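Local atomic coordinates of Mgp-operon protein 3 (Mycoplasma pneumoniae, PDB entry 6RJ1), a protein that probably helps the bacterium attach to host cells as an extracellular adhesin that recognises sugars, working alongside the adhesin P1. Residues Pro137-Gly145 / Gly155-Asp163; Asp517-Leu528 / Lys645-Leu653. All blocks are in the same frame, centred on the assembly; numbering follows the deposited sequence.

Contact 1: Pro137-Gly145 / Gly155-Asp163; sequences PYVKQESQG and GSLYKTLQD
Val139 pushes its CG2 methyl against the opening turns of helix 157-163, where it meets Leu157, Tyr158 and Leu161. Leu161 comes toward it tip to tip, its CD1 lying 3.8 Å from Val139 CG2; the CB of Tyr158 packs beside the same methyl, and Leu157 CG closes the group more loosely. The valine can serve all three because its chi1 of 61° puts CG1 between the backbone N and the carbonyl carbon and leaves CG2 anti to the N, turned to the helix. Trp492 of strand 487-492 packs on Leu157 and Leu161, joining this apolar patch to the large mixed sheet.

Outward from the valine, the Tyr158 ring extends from the helix to lie against the loop at Gln141-Glu142. One face of the ring lies beneath the backbone there, with Glu142 N 4.1 Å above the ring centre and Gln141 CA nearer the rim. The aliphatic part of Glu142 slides past the tyrosine in the opposite direction, bringing Glu142 CG within 3.5 Å of Tyr158 CD2. The phenol oxygen reaches beyond the loop to the carbonyl of Gln67.

At the polar edge the Glu142 carboxylate meets Ser156 and Lys159 at the start of the helix. Its OE1 takes the Lys159 ammonium at 2.8 Å from NZ, in a salt bridge approached on the syn side and 16° out of the carboxylate plane. Ser156 OG donates a weak hydrogen bond to Glu142 OE2, 2.9 Å away. The same hydroxyl caps the helix, accepting from Lys159 N at 3.1 Å with an N-H...O angle of 159°. Ser156 thus both caps the helix and receives the loop, while Lys159 meets the network through backbone and side chain alike. The helix N-terminus and the ammonium together would be expected to stabilise Glu142 as the carboxylate.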
loop_
_atom_site.group_PDB
_atom_site.type_symbol
_atom_site.label_atom_id
_atom_site.label_comp_id
_atom_site.label_asym_id
_atom_site.label_seq_id
_atom_site.Cartn_x
_atom_site.Cartn_y
_atom_site.Cartn_z
ATOM N N PRO A 137 1.217 -18.996 -2.587
ATOM C CA PRO A 137 0.040 -19.121 -3.469
ATOM C C PRO A 137 0.305 -20.127 -4.594
ATOM O O PRO A 137 1.469 -20.466 -4.838
ATOM C CB PRO A 137 -0.154 -17.703 -4.004
ATOM C CG PRO A 137 1.181 -17.079 -3.910
ATOM C CD PRO A 137 1.826 -17.654 -2.692
ATOM N N TYR A 138 -0.755 -20.630 -5.255
ATOM C CA TYR A 138 -0.549 -21.594 -6.326
ATOM C C TYR A 138 -0.462 -20.952 -7.716
ATOM O O TYR A 138 -1.279 -20.105 -8.075
ATOM C CB TYR A 138 -1.594 -22.720 -6.287
ATOM C CG TYR A 138 -1.365 -23.801 -7.325
ATOM C CD1 TYR A 138 -0.555 -24.900 -7.051
ATOM C CD2 TYR A 138 -1.957 -23.726 -8.581
ATOM C CE1 TYR A 138 -0.333 -25.893 -8.009
ATOM C CE2 TYR A 138 -1.712 -24.692 -9.555
ATOM C CZ TYR A 138 -0.914 -25.782 -9.260
ATOM O OH TYR A 138 -0.710 -26.742 -10.219
ATOM N N VAL A 139 0.533 -21.398 -8.497
ATOM C CA VAL A 139 0.766 -21.011 -9.887
ATOM C C VAL A 139 1.393 -22.210 -10.607
ATOM O O VAL A 139 2.479 -22.660 -10.240
ATOM C CB VAL A 139 1.495 -19.653 -10.091
ATOM C CG1 VAL A 139 2.894 -19.637 -9.476
ATOM C CG2 VAL A 139 1.531 -19.262 -11.561
ATOM N N LYS A 140 0.651 -22.783 -11.564
ATOM C CA LYS A 140 1.044 -24.000 -12.272
ATOM C C LYS A 140 2.170 -23.760 -13.272
ATOM O O LYS A 140 2.065 -22.869 -14.117
ATOM C CB LYS A 140 -0.197 -24.668 -12.911
ATOM C CG LYS A 140 0.059 -25.839 -13.864
ATOM C CD LYS A 140 -0.488 -25.513 -15.265
ATOM C CE LYS A 140 -0.333 -26.623 -16.276
ATOM N NZ LYS A 140 -1.334 -27.705 -16.076
ATOM N N GLN A 141 3.252 -24.564 -13.158
ATOM C CA GLN A 141 4.406 -24.542 -14.062
ATOM C C GLN A 141 3.890 -25.061 -15.392
ATOM O O GLN A 141 3.323 -26.155 -15.441
ATOM C CB GLN A 141 5.540 -25.418 -13.522
ATOM C CG GLN A 141 6.865 -24.684 -13.492
ATOM C CD GLN A 141 8.000 -25.562 -13.051
ATOM O OE1 GLN A 141 8.892 -25.883 -13.839
ATOM N NE2 GLN A 141 8.009 -25.951 -11.777
ATOM N N GLU A 142 3.998 -24.250 -16.447
ATOM C CA GLU A 142 3.388 -24.554 -17.730
ATOM C C GLU A 142 4.091 -25.674 -18.525
ATOM O O GLU A 142 3.933 -26.828 -18.135
ATOM C CB GLU A 142 3.192 -23.276 -18.548
ATOM C CG GLU A 142 2.196 -22.368 -17.849
ATOM C CD GLU A 142 1.349 -21.476 -18.726
ATOM O OE1 GLU A 142 1.917 -20.781 -19.599
ATOM O OE2 GLU A 142 0.116 -21.451 -18.517
ATOM N N SER A 143 4.812 -25.346 -19.630
ATOM C CA SER A 143 5.511 -26.194 -20.626
ATOM C C SER A 143 5.057 -25.705 -22.008
ATOM O O SER A 143 5.684 -26.026 -23.019
ATOM C CB SER A 143 5.161 -27.678 -20.487
ATOM O OG SER A 143 5.824 -28.306 -19.401
ATOM N N GLN A 144 3.956 -24.912 -22.022
ATOM C CA GLN A 144 3.287 -24.320 -23.188
ATOM C C GLN A 144 4.039 -23.075 -23.710
ATOM O O GLN A 144 3.518 -21.954 -23.665
ATOM C CB GLN A 144 1.812 -23.996 -22.849
ATOM C CG GLN A 144 0.959 -25.220 -22.508
ATOM C CD GLN A 144 0.140 -25.026 -21.252
ATOM O OE1 GLN A 144 0.652 -25.058 -20.125
ATOM N NE2 GLN A 144 -1.160 -24.841 -21.421
ATOM N N GLY A 145 5.257 -23.305 -24.201
ATOM C CA GLY A 145 6.137 -22.276 -24.746
ATOM C C GLY A 145 7.522 -22.793 -25.080
ATOM O O GLY A 145 7.681 -23.931 -25.531
ATOM N N GLY A 155 -6.060 -17.480 -20.205
ATOM C CA GLY A 155 -5.055 -16.626 -19.586
ATOM C C GLY A 155 -4.090 -17.374 -18.685
ATOM O O GLY A 155 -4.453 -18.390 -18.082
ATOM N N SER A 156 -2.852 -16.869 -18.581
ATOM C CA SER A 156 -1.805 -17.491 -17.777
ATOM C C SER A 156 -1.097 -16.537 -16.823
ATOM O O SER A 156 -0.328 -15.672 -17.259
ATOM C CB SER A 156 -0.792 -18.192 -18.678
ATOM O OG SER A 156 0.335 -18.654 -17.953
ATOM N N LEU A 157 -1.309 -16.745 -15.514
ATOM C CA LEU A 157 -0.643 -15.991 -14.460
ATOM C C LEU A 157 0.854 -16.323 -14.479
ATOM O O LEU A 157 1.680 -15.433 -14.284
ATOM C CB LEU A 157 -1.275 -16.313 -13.100
ATOM C CG LEU A 157 -0.647 -15.716 -11.824
ATOM C CD1 LEU A 157 -0.544 -14.185 -11.879
ATOM C CD2 LEU A 157 -1.443 -16.115 -10.622
ATOM N N TYR A 158 1.197 -17.589 -14.780
ATOM C CA TYR A 158 2.578 -18.052 -14.897
ATOM C C TYR A 158 3.371 -17.203 -15.909
ATOM O O TYR A 158 4.493 -16.779 -15.610
ATOM C CB TYR A 158 2.636 -19.546 -15.261
ATOM C CG TYR A 158 4.057 -20.052 -15.367
ATOM C CD1 TYR A 158 4.803 -20.328 -14.226
ATOM C CD2 TYR A 158 4.681 -20.183 -16.602
ATOM C CE1 TYR A 158 6.130 -20.745 -14.314
ATOM C CE2 TYR A 158 6.004 -20.607 -16.702
ATOM C CZ TYR A 158 6.729 -20.865 -15.553
ATOM O OH TYR A 158 8.036 -21.254 -15.626
ATOM N N LYS A 159 2.774 -16.940 -17.085
ATOM C CA LYS A 159 3.390 -16.142 -18.142
ATOM C C LYS A 159 3.683 -14.721 -17.676
ATOM O O LYS A 159 4.758 -14.201 -17.980
ATOM C CB LYS A 159 2.537 -16.159 -19.421
ATOM C CG LYS A 159 2.632 -17.469 -20.184
ATOM C CD LYS A 159 2.057 -17.358 -21.583
ATOM C CE LYS A 159 2.084 -18.680 -22.316
ATOM N NZ LYS A 159 0.932 -19.545 -21.940
ATOM N N THR A 160 2.759 -14.122 -16.887
ATOM C CA THR A 160 2.901 -12.774 -16.316
ATOM C C THR A 160 4.073 -12.736 -15.343
ATOM O O THR A 160 4.872 -11.801 -15.395
ATOM C CB THR A 160 1.612 -12.338 -15.579
ATOM O OG1 THR A 160 0.476 -12.524 -16.419
ATOM C CG2 THR A 160 1.669 -10.880 -15.081
ATOM N N LEU A 161 4.159 -13.744 -14.449
ATOM C CA LEU A 161 5.187 -13.837 -13.422
ATOM C C LEU A 161 6.589 -14.023 -13.981
ATOM O O LEU A 161 7.554 -13.543 -13.383
ATOM C CB LEU A 161 4.836 -14.919 -12.399
ATOM C CG LEU A 161 3.541 -14.692 -11.600
ATOM C CD1 LEU A 161 3.147 -15.934 -10.842
ATOM C CD2 LEU A 161 3.640 -13.474 -10.671
ATOM N N GLN A 162 6.696 -14.653 -15.155
ATOM C CA GLN A 162 7.968 -14.870 -15.839
ATOM C C GLN A 162 8.604 -13.551 -16.258
ATOM O O GLN A 162 9.828 -13.418 -16.203
ATOM C CB GLN A 162 7.784 -15.753 -17.073
ATOM C CG GLN A 162 7.586 -17.213 -16.762
ATOM C CD GLN A 162 7.858 -18.051 -17.978
ATOM O OE1 GLN A 162 8.940 -18.629 -18.129
ATOM N NE2 GLN A 162 6.879 -18.135 -18.866
ATOM N N ASP A 163 7.771 -12.576 -16.658
ATOM C CA ASP A 163 8.219 -11.266 -17.121
ATOM C C ASP A 163 7.973 -10.143 -16.131
ATOM O O ASP A 163 8.399 -9.016 -16.384
ATOM C CB ASP A 163 7.569 -10.934 -18.471
ATOM C CG ASP A 163 8.234 -11.572 -19.675
ATOM O OD1 ASP A 163 9.454 -11.886 -19.590
ATOM O OD2 ASP A 163 7.545 -11.735 -20.720
#

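Contact 2: Asp517-Leu528 / Lys645-Leu653; sequences DDSNSDSKNSNL and KATAKIASL
Asn520 grips the loop Lys645-Ala648 through both hydrogens of its amide, while its OD1 closes an Asx turn by accepting from Asp522 N. ND2 donates to Lys645 O at 2.8 Å and to Ala648 O at 2.9 Å; the Ala648 oxygen lies in the amide plane and the Lys645 oxygen is tilted from it, so three bonds fix the rotation of the group. A second Asx turn follows at Asp522, whose OD1 accepts from Lys524 N through its anti lone pair. That leaves OD2 for a salt bridge with Lys649, whose bent chain brings NZ to 2.9 Å of OD2, though the hydrogen bond within it is weak.

Further on, the loop runs beside strand 650-654 of a mixed sheet, within the MgpC adhesin family region. Asn525, with CG trans to its backbone N (chi1 -177°), sets OD1 2.9 Å from Ile650 N, which approaches in the carbonyl plane on a lone pair. Asn527 returns the grip on the same residue: its backbone N meets Ile650 O in the carbonyl plane, whereas its ND2 comes from above that plane. The ND2 of both asparagines also bonds to Phe515 O, tying them back to their own loop. At the far end Ser652 OG accepts from Leu528 N, and Ser652 N donates to a water 2.8 Å away that bonds weakly to Ser526 OG, itself hydrogen-bonded to Asp163 OD2 of helix 157-163.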
loop_
_atom_site.group_PDB
_atom_site.type_symbol
_atom_site.label_atom_id
_atom_site.label_comp_id
_atom_site.label_asym_id
_atom_site.label_seq_id
_atom_site.Cartn_x
_atom_site.Cartn_y
_atom_site.Cartn_z
ATOM N N ASP A 517 -5.708 -7.189 -27.314
ATOM C CA ASP A 517 -6.349 -7.072 -28.622
ATOM C C ASP A 517 -6.666 -8.447 -29.169
ATOM O O ASP A 517 -5.907 -9.386 -28.927
ATOM C CB ASP A 517 -5.498 -6.264 -29.621
ATOM C CG ASP A 517 -6.250 -5.809 -30.868
ATOM O OD1 ASP A 517 -7.504 -5.835 -30.858
ATOM O OD2 ASP A 517 -5.588 -5.431 -31.850
ATOM N N ASP A 518 -7.788 -8.567 -29.896
ATOM C CA ASP A 518 -8.222 -9.830 -30.498
ATOM C C ASP A 518 -7.187 -10.381 -31.490
ATOM O O ASP A 518 -7.020 -11.595 -31.579
ATOM C CB ASP A 518 -9.585 -9.662 -31.199
ATOM C CG ASP A 518 -10.785 -9.434 -30.286
ATOM O OD1 ASP A 518 -10.858 -10.089 -29.215
ATOM O OD2 ASP A 518 -11.670 -8.624 -30.660
ATOM N N SER A 519 -6.487 -9.481 -32.218
ATOM C CA SER A 519 -5.449 -9.805 -33.206
ATOM C C SER A 519 -4.143 -10.283 -32.568
ATOM O O SER A 519 -3.316 -10.866 -33.258
ATOM C CB SER A 519 -5.175 -8.601 -34.104
ATOM O OG SER A 519 -4.701 -7.483 -33.370
ATOM N N ASN A 520 -3.944 -10.018 -31.272
ATOM C CA ASN A 520 -2.726 -10.426 -30.588
ATOM C C ASN A 520 -2.915 -11.716 -29.818
ATOM O O ASN A 520 -3.860 -11.859 -29.041
ATOM C CB ASN A 520 -2.197 -9.311 -29.677
ATOM C CG ASN A 520 -0.752 -9.466 -29.253
ATOM O OD1 ASN A 520 -0.328 -10.489 -28.695
ATOM N ND2 ASN A 520 0.040 -8.438 -29.481
ATOM N N SER A 521 -1.994 -12.657 -30.043
ATOM C CA SER A 521 -1.926 -13.948 -29.359
ATOM C C SER A 521 -0.463 -14.363 -29.204
ATOM O O SER A 521 -0.128 -15.542 -29.312
ATOM C CB SER A 521 -2.774 -15.011 -30.064
ATOM O OG SER A 521 -2.666 -14.979 -31.477
ATOM N N ASP A 522 0.408 -13.367 -28.944
ATOM C CA ASP A 522 1.838 -13.556 -28.749
ATOM C C ASP A 522 2.079 -13.855 -27.277
ATOM O O ASP A 522 1.632 -13.099 -26.409
ATOM C CB ASP A 522 2.605 -12.296 -29.194
ATOM C CG ASP A 522 4.061 -12.538 -29.547
ATOM O OD1 ASP A 522 4.803 -13.092 -28.692
ATOM O OD2 ASP A 522 4.468 -12.162 -30.669
ATOM N N SER A 523 2.776 -14.972 -27.002
ATOM C CA SER A 523 3.093 -15.426 -25.642
ATOM C C SER A 523 3.917 -14.432 -24.814
ATOM O O SER A 523 3.810 -14.448 -23.582
ATOM C CB SER A 523 3.779 -16.786 -25.677
ATOM O OG SER A 523 2.855 -17.768 -26.117
ATOM N N LYS A 524 4.721 -13.564 -25.482
ATOM C CA LYS A 524 5.539 -12.561 -24.809
ATOM C C LYS A 524 4.749 -11.302 -24.382
ATOM O O LYS A 524 5.264 -10.505 -23.588
ATOM C CB LYS A 524 6.788 -12.212 -25.620
ATOM C CG LYS A 524 7.945 -13.130 -25.286
ATOM C CD LYS A 524 9.280 -12.384 -25.334
ATOM C CE LYS A 524 10.312 -12.983 -24.402
ATOM N NZ LYS A 524 9.901 -13.016 -22.962
ATOM N N ASN A 525 3.482 -11.171 -24.842
ATOM C CA ASN A 525 2.551 -10.123 -24.428
ATOM C C ASN A 525 1.865 -10.725 -23.195
ATOM O O ASN A 525 0.696 -11.108 -23.217
ATOM C CB ASN A 525 1.557 -9.798 -25.555
ATOM C CG ASN A 525 0.605 -8.668 -25.239
ATOM O OD1 ASN A 525 1.006 -7.569 -24.859
ATOM N ND2 ASN A 525 -0.683 -8.916 -25.401
ATOM N N SER A 526 2.654 -10.844 -22.124
ATOM C CA SER A 526 2.340 -11.494 -20.859
ATOM C C SER A 526 1.657 -10.624 -19.794
ATOM O O SER A 526 1.301 -11.175 -18.757
ATOM C CB SER A 526 3.609 -12.118 -20.286
ATOM O OG SER A 526 4.694 -11.202 -20.300
ATOM N N ASN A 527 1.426 -9.307 -20.037
ATOM C CA ASN A 527 0.760 -8.399 -19.077
ATOM C C ASN A 527 -0.564 -8.946 -18.519
ATOM O O ASN A 527 -1.251 -9.704 -19.216
ATOM C CB ASN A 527 0.520 -7.028 -19.701
ATOM C CG ASN A 527 -0.522 -7.030 -20.799
ATOM O OD1 ASN A 527 -1.732 -7.080 -20.549
ATOM N ND2 ASN A 527 -0.079 -6.955 -22.038
ATOM N N LEU A 528 -0.939 -8.513 -17.295
ATOM C CA LEU A 528 -2.150 -8.936 -16.587
ATOM C C LEU A 528 -3.465 -8.782 -17.361
ATOM O O LEU A 528 -4.327 -9.662 -17.241
ATOM C CB LEU A 528 -2.273 -8.226 -15.240
ATOM C CG LEU A 528 -1.243 -8.609 -14.177
ATOM C CD1 LEU A 528 -0.848 -7.420 -13.369
ATOM C CD2 LEU A 528 -1.729 -9.726 -13.297
ATOM N N LYS A 645 -0.050 -4.015 -33.419
ATOM C CA LYS A 645 -1.030 -4.620 -32.510
ATOM C C LYS A 645 -0.971 -6.161 -32.457
ATOM O O LYS A 645 -1.080 -6.730 -31.378
ATOM C CB LYS A 645 -2.456 -4.131 -32.811
ATOM C CG LYS A 645 -2.682 -2.675 -32.422
ATOM C CD LYS A 645 -4.094 -2.385 -31.932
ATOM C CE LYS A 645 -5.048 -1.988 -33.039
ATOM N NZ LYS A 645 -6.282 -1.353 -32.504
ATOM N N ALA A 646 -0.786 -6.824 -33.600
ATOM C CA ALA A 646 -0.723 -8.284 -33.665
ATOM C C ALA A 646 0.591 -8.864 -33.128
ATOM O O ALA A 646 0.610 -10.000 -32.659
ATOM C CB ALA A 646 -0.950 -8.745 -35.092
ATOM N N THR A 647 1.678 -8.079 -33.195
ATOM C CA THR A 647 3.032 -8.493 -32.821
ATOM C C THR A 647 3.553 -7.877 -31.490
ATOM O O THR A 647 4.679 -8.176 -31.085
ATOM C CB THR A 647 3.976 -8.210 -34.016
ATOM O OG1 THR A 647 5.231 -8.857 -33.799
ATOM C CG2 THR A 647 4.176 -6.712 -34.297
ATOM N N ALA A 648 2.735 -7.039 -30.821
ATOM C CA ALA A 648 3.080 -6.350 -29.571
ATOM C C ALA A 648 3.360 -7.307 -28.418
ATOM O O ALA A 648 2.688 -8.330 -28.289
ATOM C CB ALA A 648 1.984 -5.374 -29.190
ATOM N N LYS A 649 4.376 -6.970 -27.591
ATOM C CA LYS A 649 4.820 -7.753 -26.437
ATOM C C LYS A 649 4.904 -6.854 -25.211
ATOM O O LYS A 649 5.960 -6.282 -24.933
ATOM C CB LYS A 649 6.184 -8.410 -26.705
ATOM C CG LYS A 649 6.246 -9.285 -27.946
ATOM C CD LYS A 649 7.679 -9.598 -28.351
ATOM C CE LYS A 649 7.837 -9.671 -29.845
ATOM N NZ LYS A 649 7.067 -10.792 -30.453
ATOM N N ILE A 650 3.774 -6.687 -24.503
ATOM C CA ILE A 650 3.693 -5.859 -23.302
ATOM C C ILE A 650 3.584 -6.756 -22.059
ATOM O O ILE A 650 2.656 -7.550 -21.961
ATOM C CB ILE A 650 2.551 -4.784 -23.397
ATOM C CG1 ILE A 650 2.685 -3.829 -24.631
ATOM C CG2 ILE A 650 2.399 -3.986 -22.102
ATOM C CD1 ILE A 650 4.057 -3.278 -25.130
ATOM N N ALA A 651 4.549 -6.636 -21.134
ATOM C CA ALA A 651 4.596 -7.402 -19.891
ATOM C C ALA A 651 4.136 -6.531 -18.730
ATOM O O ALA A 651 3.866 -5.356 -18.944
ATOM C CB ALA A 651 6.001 -7.897 -19.651
ATOM N N SER A 652 4.023 -7.092 -17.511
ATOM C CA SER A 652 3.562 -6.354 -16.326
ATOM C C SER A 652 4.691 -5.852 -15.443
ATOM O O SER A 652 5.718 -6.519 -15.282
ATOM C CB SER A 652 2.585 -7.188 -15.502
ATOM O OG SER A 652 1.279 -7.164 -16.052
ATOM N N LEU A 653 4.462 -4.686 -14.831
ATOM C CA LEU A 653 5.407 -4.025 -13.949
ATOM C C LEU A 653 4.663 -3.472 -12.714
ATOM O O LEU A 653 3.662 -2.770 -12.864
ATOM C CB LEU A 653 6.101 -2.906 -14.759
ATOM C CG LEU A 653 7.050 -1.946 -14.041
ATOM C CD1 LEU A 653 8.183 -1.562 -14.960
ATOM C CD2 LEU A 653 6.321 -0.688 -13.585
HETATM O O HOH W 1 4.439 -9.816 -17.235
#

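Helix 157-163 is shared ground: its loop-facing side forms contact 1, while Thr160 and Asp163 reach into contact 2. The centres of the two contacts lie about 14 Å apart. Ser526 is the main junction, with its carbonyl O 2.8 Å from Thr160 OG1 and its OG 2.9 Å from Asp163 OD2, both probable hydrogen bonds. Packing adds to them, Asp163 CB lying 3.6 Å from Ala651 CB. Just past the helix, Leu165 pairs through its backbone with Ser652, so strand 165-167 joins the sheet beside strand 650-654. Contact 1 thus lies at the start of a helix whose later residues rest against the loop and strand of contact 2.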